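Local coordinates for putative flavoprotein (PDB 4ICI) that binds flavin mononucleotide in a flavodoxin-like fold and probably works in electron transfer, though its reaction and partners are unknown, at residues A19-T24 with Q49-A54; Y43-A48 with N107-G112; G94-I97 with A102-I105. One frame throughout, in Å; residues are numbered along the deposited sequence.

Contact 1 (A19-T24 with Q49-A54). With FMN (flavin mononucleotide), chain B; EDO (1,2-ethanediol), chain E; EDO (1,2-ethanediol), chain G.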
# COMPACT_ATOMS: atom_id res chain seq x y z
N ALA A 19 -2.07 4.94 4.27
CA ALA A 19 -3.11 4.30 3.47
C ALA A 19 -2.74 2.85 3.27
O ALA A 19 -1.56 2.53 3.07
CB ALA A 19 -3.28 5.03 2.11
N TYR A 20 -3.72 1.95 3.33
CA TYR A 20 -3.40 0.55 3.16
C TYR A 20 -4.58 -0.26 2.69
O TYR A 20 -5.73 0.05 3.04
CB TYR A 20 -2.83 -0.06 4.47
CG TYR A 20 -3.88 -0.15 5.55
CD1 TYR A 20 -4.20 0.94 6.35
CD2 TYR A 20 -4.61 -1.31 5.70
CE1 TYR A 20 -5.20 0.85 7.31
CE2 TYR A 20 -5.60 -1.40 6.64
CZ TYR A 20 -5.89 -0.32 7.45
OH TYR A 20 -6.89 -0.42 8.40
N PHE A 21 -4.26 -1.29 1.92
CA PHE A 21 -5.20 -2.35 1.59
C PHE A 21 -4.78 -3.61 2.35
O PHE A 21 -3.60 -3.96 2.42
CB PHE A 21 -5.16 -2.61 0.08
CG PHE A 21 -5.90 -3.86 -0.36
CD1 PHE A 21 -7.25 -4.00 -0.13
CD2 PHE A 21 -5.24 -4.86 -1.01
CE1 PHE A 21 -7.91 -5.14 -0.51
CE2 PHE A 21 -5.89 -6.00 -1.40
CZ PHE A 21 -7.24 -6.13 -1.14
N SER A 22 -5.77 -4.29 2.93
CA SER A 22 -5.54 -5.54 3.61
C SER A 22 -6.73 -6.45 3.36
O SER A 22 -7.87 -6.07 3.63
CB SER A 22 -5.37 -5.31 5.10
OG SER A 22 -5.05 -6.51 5.79
N ALA A 23 -6.47 -7.64 2.83
CA ALA A 23 -7.54 -8.61 2.59
C ALA A 23 -7.79 -9.53 3.76
O ALA A 23 -8.96 -9.90 4.00
CB ALA A 23 -7.23 -9.42 1.31
N THR A 24 -6.73 -9.94 4.47
CA THR A 24 -6.88 -10.80 5.64
C THR A 24 -6.27 -10.28 6.95
O THR A 24 -6.05 -11.06 7.89
CB THR A 24 -6.36 -12.24 5.39
OG1 THR A 24 -5.05 -12.23 4.83
CG2 THR A 24 -7.34 -13.02 4.46
N GLN A 49 -16.46 -4.11 -3.37
CA GLN A 49 -16.86 -5.50 -3.24
C GLN A 49 -15.77 -6.24 -2.48
O GLN A 49 -14.67 -6.46 -3.01
CB GLN A 49 -17.06 -6.16 -4.60
CG GLN A 49 -17.58 -7.63 -4.49
CD GLN A 49 -17.91 -8.26 -5.79
OE1 GLN A 49 -17.43 -9.39 -6.13
NE2 GLN A 49 -18.77 -7.58 -6.53
N PRO A 50 -16.05 -6.61 -1.22
CA PRO A 50 -15.04 -7.33 -0.42
C PRO A 50 -14.49 -8.59 -1.07
O PRO A 50 -15.19 -9.29 -1.80
CB PRO A 50 -15.80 -7.68 0.86
CG PRO A 50 -16.81 -6.57 0.98
CD PRO A 50 -17.24 -6.29 -0.43
N TYR A 51 -13.22 -8.91 -0.75
CA TYR A 51 -12.57 -10.11 -1.21
C TYR A 51 -12.90 -11.27 -0.29
O TYR A 51 -12.65 -11.22 0.91
CB TYR A 51 -11.05 -9.91 -1.27
CG TYR A 51 -10.61 -9.00 -2.38
CD1 TYR A 51 -10.59 -7.63 -2.22
CD2 TYR A 51 -10.17 -9.52 -3.59
CE1 TYR A 51 -10.19 -6.79 -3.25
CE2 TYR A 51 -9.78 -8.71 -4.64
CZ TYR A 51 -9.75 -7.34 -4.45
OH TYR A 51 -9.38 -6.49 -5.48
N THR A 52 -13.46 -12.31 -0.89
CA THR A 52 -13.73 -13.58 -0.20
C THR A 52 -12.50 -14.49 -0.22
O THR A 52 -11.54 -14.29 -0.95
CB THR A 52 -14.84 -14.34 -0.91
OG1 THR A 52 -14.35 -14.66 -2.22
CG2 THR A 52 -16.16 -13.53 -1.00
N SER A 53 -12.54 -15.56 0.58
CA SER A 53 -11.46 -16.55 0.53
C SER A 53 -11.31 -17.12 -0.88
O SER A 53 -10.19 -17.29 -1.37
CB SER A 53 -11.69 -17.66 1.55
OG SER A 53 -11.71 -17.11 2.85
N ALA A 54 -12.43 -17.40 -1.55
CA ALA A 54 -12.38 -17.90 -2.90
C ALA A 54 -11.68 -16.90 -3.84
O ALA A 54 -10.89 -17.30 -4.70
CB ALA A 54 -13.79 -18.20 -3.42
N1 FMN B . 3.31 -13.81 -0.73
C2 FMN B . 4.57 -13.73 -1.27
O2 FMN B . 5.54 -13.81 -0.52
N3 FMN B . 4.73 -13.57 -2.64
C4 FMN B . 3.66 -13.54 -3.52
O4 FMN B . 3.93 -13.34 -4.72
C4A FMN B . 2.37 -13.66 -2.98
N5 FMN B . 1.24 -13.66 -3.82
C5A FMN B . -0.02 -13.74 -3.23
C6 FMN B . -1.16 -13.70 -4.04
C7 FMN B . -2.42 -13.77 -3.49
C7M FMN B . -3.63 -13.68 -4.37
C8 FMN B . -2.58 -13.86 -2.12
C8M FMN B . -3.97 -13.95 -1.52
C9 FMN B . -1.46 -13.91 -1.30
C9A FMN B . -0.16 -13.83 -1.84
N10 FMN B . 0.98 -13.86 -1.03
C10 FMN B . 2.23 -13.77 -1.59
C1' FMN B . 0.83 -13.92 0.47
C2' FMN B . 0.49 -12.49 0.99
O2' FMN B . 1.35 -11.48 0.52
C3' FMN B . 0.58 -12.41 2.53
O3' FMN B . -0.12 -13.54 3.14
C4' FMN B . 0.12 -11.04 3.12
O4' FMN B . 0.66 -10.96 4.41
C5' FMN B . -1.45 -11.01 3.23
O5' FMN B . -1.75 -9.74 3.75
P FMN B . -3.22 -9.32 4.22
O1P FMN B . -3.54 -10.26 5.39
O2P FMN B . -3.23 -7.90 4.52
O3P FMN B . -4.22 -9.55 3.08
C1 EDO E . -10.14 -2.08 4.44
O1 EDO E . -10.98 -3.08 3.85
C2 EDO E . -8.63 -2.27 4.16
O2 EDO E . -8.35 -2.84 2.91
C1 EDO G . -8.31 -3.00 7.93
O1 EDO G . -8.89 -1.85 8.56
C2 EDO G . -8.78 -4.41 8.31
O2 EDO G . -8.41 -4.95 9.61
O HOH W 1 -11.34 -9.51 2.65
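A single water molecule joins the backbones of Ala23 and Tyr51: its oxygen donates to Ala23 O at 2.8 Å and to Tyr51 O at 2.8 Å, so both carbonyls are satisfied without a direct bond between the segments. Beside this bridge the direct contact is aromatic. The first torsion of Phe21 (chi1 169°) lays its ring so that CZ and CE1 meet the tyrosine, with CZ 3.7 Å from Tyr51 CE1. The ring planes stand at 59° and the two side chains cross nearly at a right angle, an oblique aromatic pairing. Tyr51 is braced from elsewhere: its OH is hydrogen-bonded to Glu68, Arg64 makes a cation-pi contact with its ring, and Trp98 meets it edge-to-face. The segment 19-24 runs from the end of strand 16-20 into the phosphate-binding loop of the flavodoxin fold, and residues 22-24 close on the phosphate of the flavin mononucleotide. O3P is gripped by two successive amides, Ala23 N at 3.0 Å and Thr24 N at 2.9 Å, the second the straighter (158° at the hydrogen). Hydroxyls take the other two oxygens: Ser22 OG donates to O2P at 2.6 Å, and Thr24 OG1 donates to O1P at 2.5 Å. Each terminal oxygen thus has at least one donor from this short run of chain, and the Thr26 and Thr27 hydroxyls add further bonds to the cofactor. Donors without a formal charge do this work here, the loop wrapping the phosphate closely. The amide of Ser22 turns instead to a bound 1,2-ethanediol, probably from the crystallisation liquor, donating to its O2.

Contact 2 (Y43-A48 with N107-G112). With EDO (1,2-ethanediol), chain E.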
# COMPACT_ATOMS: atom_id res chain seq x y z
N TYR A 43 -5.87 5.29 6.77
CA TYR A 43 -6.94 5.24 5.79
C TYR A 43 -6.99 3.81 5.22
O TYR A 43 -6.16 3.44 4.37
CB TYR A 43 -6.73 6.27 4.69
CG TYR A 43 -7.62 6.09 3.45
CD1 TYR A 43 -9.00 6.17 3.54
CD2 TYR A 43 -7.06 5.87 2.22
CE1 TYR A 43 -9.80 5.99 2.40
CE2 TYR A 43 -7.86 5.70 1.09
CZ TYR A 43 -9.21 5.76 1.20
OH TYR A 43 -9.98 5.60 0.04
N PRO A 44 -7.95 3.00 5.68
CA PRO A 44 -8.16 1.72 5.06
C PRO A 44 -8.76 1.91 3.65
O PRO A 44 -9.79 2.58 3.47
CB PRO A 44 -9.14 1.02 6.00
CG PRO A 44 -9.09 1.80 7.31
CD PRO A 44 -8.83 3.21 6.85
N ILE A 45 -8.09 1.33 2.67
CA ILE A 45 -8.56 1.33 1.28
C ILE A 45 -9.54 0.17 1.18
O ILE A 45 -9.11 -0.99 1.09
CB ILE A 45 -7.38 1.14 0.29
CG1 ILE A 45 -6.33 2.28 0.43
CG2 ILE A 45 -7.90 1.03 -1.13
CD1 ILE A 45 -4.97 2.01 -0.28
N ALA A 46 -10.84 0.48 1.25
CA ALA A 46 -11.87 -0.53 1.34
C ALA A 46 -12.43 -0.84 -0.04
O ALA A 46 -12.94 0.06 -0.72
CB ALA A 46 -13.01 -0.10 2.27
N PRO A 47 -12.34 -2.08 -0.47
CA PRO A 47 -12.98 -2.43 -1.73
C PRO A 47 -14.50 -2.29 -1.69
O PRO A 47 -15.14 -2.66 -0.71
CB PRO A 47 -12.61 -3.87 -1.95
CG PRO A 47 -12.05 -4.36 -0.72
CD PRO A 47 -11.72 -3.23 0.19
N ALA A 48 -15.08 -1.79 -2.76
CA ALA A 48 -16.51 -1.72 -2.89
C ALA A 48 -17.15 -3.12 -2.84
O ALA A 48 -18.26 -3.27 -2.31
CB ALA A 48 -16.89 -0.99 -4.16
N ASN A 107 -3.45 0.66 -7.49
CA ASN A 107 -3.54 1.52 -8.66
C ASN A 107 -4.82 2.37 -8.63
O ASN A 107 -4.81 3.57 -8.94
CB ASN A 107 -3.47 0.71 -9.96
CG ASN A 107 -2.23 -0.15 -10.07
OD1 ASN A 107 -2.19 -1.28 -9.56
ND2 ASN A 107 -1.19 0.38 -10.71
N THR A 108 -5.95 1.76 -8.24
CA THR A 108 -7.19 2.55 -8.12
C THR A 108 -7.00 3.70 -7.12
O THR A 108 -7.38 4.85 -7.41
CB THR A 108 -8.37 1.70 -7.67
OG1 THR A 108 -8.40 0.51 -8.47
CG2 THR A 108 -9.68 2.49 -7.74
N PHE A 109 -6.35 3.41 -6.00
CA PHE A 109 -6.09 4.43 -5.00
C PHE A 109 -5.22 5.57 -5.55
O PHE A 109 -5.58 6.77 -5.43
CB PHE A 109 -5.40 3.82 -3.76
CG PHE A 109 -4.92 4.87 -2.81
CD1 PHE A 109 -5.81 5.61 -2.05
CD2 PHE A 109 -3.54 5.13 -2.67
CE1 PHE A 109 -5.36 6.60 -1.19
CE2 PHE A 109 -3.12 6.13 -1.82
CZ PHE A 109 -4.02 6.85 -1.10
N ILE A 110 -4.09 5.21 -6.15
CA ILE A 110 -3.13 6.22 -6.63
C ILE A 110 -3.79 7.09 -7.70
O ILE A 110 -3.60 8.30 -7.71
CB ILE A 110 -1.85 5.55 -7.14
CG1 ILE A 110 -1.05 4.97 -5.98
CG2 ILE A 110 -0.97 6.55 -7.96
CD1 ILE A 110 0.01 3.99 -6.41
N GLU A 111 -4.55 6.46 -8.60
CA GLU A 111 -5.13 7.20 -9.71
C GLU A 111 -6.33 8.07 -9.32
O GLU A 111 -6.72 9.01 -10.05
CB GLU A 111 -5.48 6.23 -10.85
CG GLU A 111 -4.25 5.64 -11.47
CD GLU A 111 -4.50 4.57 -12.50
OE1 GLU A 111 -5.69 4.37 -12.89
OE2 GLU A 111 -3.50 3.95 -12.92
N GLY A 112 -6.90 7.80 -8.16
CA GLY A 112 -8.06 8.53 -7.69
C GLY A 112 -7.79 9.62 -6.66
O GLY A 112 -8.71 10.32 -6.25
C1 EDO E . -10.14 -2.08 4.44
O1 EDO E . -10.98 -3.08 3.85
C2 EDO E . -8.63 -2.27 4.16
O2 EDO E . -8.35 -2.84 2.91
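In the alpha/beta/alpha sandwich of the flavodoxin-like fold, built round a parallel sheet, Tyr43 of strand 41-44 and Ile45, two residues on, meet Phe109 of helix 104-112 in the buried layer between sheet and helix. With chi1 at 171° the Phe109 ring swings off the helix to touch both. Its two neighbours use it differently. Ile45 comes over one face, with CD1 4.2 Å from the ring centroid and 27° off the normal, a CH-pi contact whose closest approach is CD1 to Phe109 CG at 3.8 Å. Tyr43 slides past in the opposite direction: Phe109 CE1 lies at the edge of the tyrosine ring, 3.5 Å from Tyr43 CE2, with the planes inclined at 39°. The phenolic end of Tyr43 is satisfied beyond the pair by Ser80 O, while Ala19 and Ile93 from neighbouring strands also pack on Phe109. The carbonyl of Ile45 accepts a hydrogen bond of 2.7 Å from O2 of a 1,2-ethanediol. No hydrogen bond crosses between the segments; carbon meets carbon throughout, so this join rests on dispersion and the exclusion of water.

Contact 3 (G94-I97 with A102-I105). With FMN (flavin mononucleotide), chain B.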
# COMPACT_ATOMS: atom_id res chain seq x y z
N GLY A 94 0.35 0.90 1.82
CA GLY A 94 0.61 -0.45 2.18
C GLY A 94 -0.30 -1.47 1.52
O GLY A 94 -1.47 -1.20 1.20
N TYR A 95 0.25 -2.66 1.34
CA TYR A 95 -0.45 -3.74 0.63
C TYR A 95 0.17 -5.09 0.94
O TYR A 95 1.35 -5.20 1.22
CB TYR A 95 -0.45 -3.49 -0.90
CG TYR A 95 0.90 -3.12 -1.49
CD1 TYR A 95 1.33 -1.80 -1.52
CD2 TYR A 95 1.75 -4.08 -1.95
CE1 TYR A 95 2.59 -1.48 -2.02
CE2 TYR A 95 3.00 -3.77 -2.45
CZ TYR A 95 3.42 -2.47 -2.49
OH TYR A 95 4.68 -2.13 -2.96
N PRO A 96 -0.61 -6.16 0.76
CA PRO A 96 -0.04 -7.49 0.66
C PRO A 96 0.60 -7.66 -0.71
O PRO A 96 0.10 -7.13 -1.70
CB PRO A 96 -1.26 -8.39 0.78
CG PRO A 96 -2.39 -7.58 0.18
CD PRO A 96 -2.07 -6.15 0.56
N ILE A 97 1.69 -8.40 -0.79
CA ILE A 97 2.30 -8.76 -2.08
C ILE A 97 1.45 -9.84 -2.74
O ILE A 97 1.22 -10.87 -2.13
CB ILE A 97 3.72 -9.35 -1.91
CG1 ILE A 97 4.69 -8.34 -1.27
CG2 ILE A 97 4.28 -9.89 -3.26
CD1 ILE A 97 4.78 -6.98 -1.99
N ALA A 102 1.94 -5.09 -6.29
CA ALA A 102 0.83 -4.49 -5.55
C ALA A 102 -0.50 -4.96 -6.14
O ALA A 102 -0.67 -5.00 -7.36
CB ALA A 102 0.88 -2.98 -5.62
N PRO A 103 -1.47 -5.30 -5.28
CA PRO A 103 -2.84 -5.50 -5.77
C PRO A 103 -3.33 -4.32 -6.58
O PRO A 103 -2.97 -3.16 -6.29
CB PRO A 103 -3.65 -5.68 -4.48
CG PRO A 103 -2.64 -6.19 -3.47
CD PRO A 103 -1.37 -5.46 -3.83
N ARG A 104 -4.15 -4.59 -7.59
CA ARG A 104 -4.60 -3.53 -8.49
C ARG A 104 -5.42 -2.43 -7.81
O ARG A 104 -5.47 -1.32 -8.32
CB ARG A 104 -5.35 -4.10 -9.68
CG ARG A 104 -4.64 -5.20 -10.48
CD ARG A 104 -3.29 -4.87 -10.95
NE ARG A 104 -2.76 -5.90 -11.84
CZ ARG A 104 -1.51 -5.91 -12.31
NH1 ARG A 104 -0.67 -4.94 -11.97
NH2 ARG A 104 -1.15 -6.84 -13.19
N ILE A 105 -6.01 -2.72 -6.66
CA ILE A 105 -6.70 -1.66 -5.93
C ILE A 105 -5.75 -0.54 -5.48
O ILE A 105 -6.17 0.59 -5.29
CB ILE A 105 -7.53 -2.23 -4.74
CG1 ILE A 105 -8.64 -1.25 -4.29
CG2 ILE A 105 -6.60 -2.67 -3.60
CD1 ILE A 105 -9.64 -1.86 -3.33
N1 FMN B . 3.31 -13.81 -0.73
C2 FMN B . 4.57 -13.73 -1.27
O2 FMN B . 5.54 -13.81 -0.52
N3 FMN B . 4.73 -13.57 -2.64
C4 FMN B . 3.66 -13.54 -3.52
O4 FMN B . 3.93 -13.34 -4.72
C4A FMN B . 2.37 -13.66 -2.98
N5 FMN B . 1.24 -13.66 -3.82
C5A FMN B . -0.02 -13.74 -3.23
C6 FMN B . -1.16 -13.70 -4.04
C7 FMN B . -2.42 -13.77 -3.49
C7M FMN B . -3.63 -13.68 -4.37
C8 FMN B . -2.58 -13.86 -2.12
C8M FMN B . -3.97 -13.95 -1.52
C9 FMN B . -1.46 -13.91 -1.30
C9A FMN B . -0.16 -13.83 -1.84
N10 FMN B . 0.98 -13.86 -1.03
C10 FMN B . 2.23 -13.77 -1.59
C1' FMN B . 0.83 -13.92 0.47
C2' FMN B . 0.49 -12.49 0.99
O2' FMN B . 1.35 -11.48 0.52
C3' FMN B . 0.58 -12.41 2.53
O3' FMN B . -0.12 -13.54 3.14
C4' FMN B . 0.12 -11.04 3.12
O4' FMN B . 0.66 -10.96 4.41
C5' FMN B . -1.45 -11.01 3.23
O5' FMN B . -1.75 -9.74 3.75
P FMN B . -3.22 -9.32 4.22
O1P FMN B . -3.54 -10.26 5.39
O2P FMN B . -3.23 -7.90 4.52
O3P FMN B . -4.22 -9.55 3.08
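Tyr95 and Ala102 meet at the start of a beta-alpha-beta unit, where the chain leaves strand 90-96 and turns back into helix 104-112 of the flavodoxin fold. The bump is the methyl of Ala102: CB sits over the centre of the Tyr95 ring, 3.9 Å from its centroid and only 9° off the normal, a nearly axial CH-pi contact. A chi1 of 48° tucks the Tyr95 ring back over its own backbone, its face turned to the alanine. Its OH reaches on to Ser134 OG, which holds the far end, and Leu138 of helix 132-141 packs against both Tyr95 and Ala102. A second bump is the ring of Pro103, which fills the notch at the strand end. Its CD lies 3.6 Å from Tyr95 CB and also 3.1 Å from Pro96 O, while the two proline rings touch CG to CG at 3.9 Å. Replacing Tyr95 with an alanine would probably leave the Ala102 methyl without its aromatic bed, open a gap beside Leu138 and cost Ser134 its hydroxyl partner. The other side of the strand end serves the cofactor. Ile97 O accepts a 2.7 Å hydrogen bond from the ribityl O2' of flavin mononucleotide, and Pro96 CB lies 3.3 Å from its phosphate ester oxygen O5'.

In the fold
Contacts 2 and 3 are buried and both use helix 104-112: the loop leading into it packs on strand 90-96, and Phe109 farther along packs on Tyr43 and Ile45; contact 1 lies farther out and is only partly buried. Strand 16-20 runs between strands 41-44 and 90-96, and its backbone bonds link all three: Tyr20 pairs with Tyr43 and Ile45, Ala19 and Phe21 with Gly94. Ile105 continues the apolar layer, touching Phe21, Ile45 and Pro47. The chemistry shifts with place: contact 2 is made by aromatic and aliphatic carbons, contact 3 adds a carbonyl for the ribityl chain, and contact 1 combines an aromatic pair with a water bridge and the phosphate-binding amides and hydroxyls.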